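Local coordinates for protein MAR1 Ribonuclease (Caenorhabditis elegans, PDB 2B34) that probably acts as a hydrolase of the isochorismatase family, with a ribonuclease role ascribed to it, at residues Cys20-Lys25 and Lys31-Ile36. Numbering follows the deposited sequence.
Sequences CDLQEK and KYFPEI
Phe33 swings its CG anti to the backbone N (chi1 -170°), and this carries the ring out from the first turn of its helix to the loop at Leu22 and Gln23. Leu22 answers with CG anti to its own carbonyl carbon (chi1 -79°), which brings its branched end nearer the helix. One methyl, Leu22 CD2, does the touching for this residue: it lies 3.8 Å from Ile36 CG2, and its distance to Phe33 CE1 is a looser 4.3 Å. The Leu22 and Ile36 side chains cross at about a right angle, with these two methyls as their point of contact. At the far end of the phenyl ring, CZ of Phe33 comes within 3.7 Å of the carbonyl oxygen Gln23 O, which approaches the ring obliquely. No hydrogen bond links the two segments; the contact is small and buried, apolar apart from the Gln23 carbonyl. Leu22 centres an inverse gamma turn, while Tyr32, the N-cap residue, accepts the bond from Ile36 N at its carbonyl oxygen. The contact thus packs the loop leaving strand 15-20 against the start of helix 33-49, in the first beta-alpha unit of the six-stranded parallel alpha/beta fold (strand order 3-2-1-4-5-6) of the isochorismatase family, while Leu22 also touches Ile37 and Ser40 farther along that helix and Gln23 rests on strand 54-59.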
# COMPACT_ATOMS: atom_id res chain seq x y z
N CYS A 20 6.73 -23.98 4.94
CA CYS A 20 8.15 -23.76 5.22
C CYS A 20 8.53 -23.54 6.68
O CYS A 20 8.07 -22.59 7.34
CB CYS A 20 8.83 -22.78 4.23
SG CYS A 20 9.44 -21.19 4.79
N ASP A 21 9.32 -24.49 7.17
CA ASP A 21 10.10 -24.33 8.38
C ASP A 21 9.28 -24.07 9.65
O ASP A 21 9.76 -23.42 10.58
CB ASP A 21 11.19 -23.26 8.16
CG ASP A 21 12.12 -23.60 6.99
OD1 ASP A 21 12.00 -24.72 6.43
OD2 ASP A 21 12.97 -22.76 6.62
N LEU A 22 8.06 -24.60 9.69
CA LEU A 22 7.22 -24.49 10.88
C LEU A 22 7.61 -25.55 11.91
O LEU A 22 6.91 -26.55 12.11
CB LEU A 22 5.73 -24.56 10.51
CG LEU A 22 5.15 -23.25 9.96
CD1 LEU A 22 3.77 -23.47 9.36
CD2 LEU A 22 5.10 -22.17 11.03
N GLN A 23 8.74 -25.31 12.57
CA GLN A 23 9.37 -26.29 13.43
C GLN A 23 9.30 -25.94 14.91
O GLN A 23 9.08 -24.78 15.28
CB GLN A 23 10.82 -26.52 13.03
CG GLN A 23 10.99 -27.05 11.62
CD GLN A 23 12.31 -26.63 11.02
OE1 GLN A 23 13.37 -27.13 11.38
NE2 GLN A 23 12.24 -25.68 10.10
N GLU A 24 9.54 -26.96 15.73
CA GLU A 24 9.37 -26.92 17.17
C GLU A 24 10.11 -25.79 17.90
O GLU A 24 9.51 -25.08 18.70
CB GLU A 24 9.72 -28.29 17.76
CG GLU A 24 8.68 -29.36 17.41
CD GLU A 24 9.19 -30.79 17.57
OE1 GLU A 24 10.41 -31.03 17.44
OE2 GLU A 24 8.35 -31.68 17.81
N LYS A 25 11.40 -25.62 17.61
CA LYS A 25 12.24 -24.64 18.31
C LYS A 25 11.89 -23.17 18.03
O LYS A 25 12.46 -22.27 18.65
CB LYS A 25 13.72 -24.90 18.01
CG LYS A 25 14.34 -26.05 18.79
CD LYS A 25 14.70 -25.62 20.21
CE LYS A 25 16.04 -26.21 20.65
NZ LYS A 25 17.21 -25.50 20.03
N LYS A 31 5.96 -14.28 16.52
CA LYS A 31 4.70 -13.60 16.83
C LYS A 31 3.53 -14.42 16.30
O LYS A 31 3.55 -14.86 15.14
CB LYS A 31 4.67 -12.19 16.24
CG LYS A 31 5.73 -11.24 16.80
CD LYS A 31 5.53 -10.98 18.29
CE LYS A 31 6.62 -10.06 18.84
NZ LYS A 31 6.20 -9.44 20.13
N TYR A 32 2.54 -14.65 17.15
CA TYR A 32 1.35 -15.44 16.83
C TYR A 32 1.65 -16.86 16.35
O TYR A 32 1.01 -17.36 15.42
CB TYR A 32 0.46 -14.71 15.80
CG TYR A 32 0.14 -13.28 16.15
CD1 TYR A 32 -0.91 -12.95 17.01
CD2 TYR A 32 0.89 -12.23 15.61
CE1 TYR A 32 -1.21 -11.63 17.32
CE2 TYR A 32 0.60 -10.91 15.91
CZ TYR A 32 -0.44 -10.61 16.77
OH TYR A 32 -0.72 -9.29 17.06
N PHE A 33 2.63 -17.51 16.98
CA PHE A 33 2.99 -18.88 16.59
C PHE A 33 1.79 -19.85 16.68
O PHE A 33 1.49 -20.55 15.71
CB PHE A 33 4.21 -19.39 17.37
CG PHE A 33 4.76 -20.68 16.84
CD1 PHE A 33 5.60 -20.69 15.72
CD2 PHE A 33 4.45 -21.89 17.45
CE1 PHE A 33 6.12 -21.89 15.22
CE2 PHE A 33 4.97 -23.09 16.96
CZ PHE A 33 5.81 -23.09 15.85
N PRO A 34 1.10 -19.89 17.84
CA PRO A 34 -0.05 -20.79 17.95
C PRO A 34 -1.15 -20.56 16.90
O PRO A 34 -1.72 -21.52 16.39
CB PRO A 34 -0.57 -20.51 19.36
CG PRO A 34 0.64 -20.04 20.12
CD PRO A 34 1.34 -19.18 19.11
N GLU A 35 -1.43 -19.29 16.59
CA GLU A 35 -2.45 -18.92 15.60
C GLU A 35 -2.08 -19.42 14.21
O GLU A 35 -2.90 -20.01 13.49
CB GLU A 35 -2.62 -17.40 15.57
CG GLU A 35 -3.30 -16.79 16.79
CD GLU A 35 -2.34 -16.38 17.90
OE1 GLU A 35 -1.24 -16.95 18.01
OE2 GLU A 35 -2.70 -15.48 18.69
N ILE A 36 -0.82 -19.18 13.85
CA ILE A 36 -0.25 -19.55 12.56
C ILE A 36 -0.23 -21.07 12.35
O ILE A 36 -0.43 -21.54 11.23
CB ILE A 36 1.16 -18.89 12.41
CG1 ILE A 36 1.08 -17.63 11.55
CG2 ILE A 36 2.20 -19.85 11.87
CD1 ILE A 36 0.42 -16.46 12.22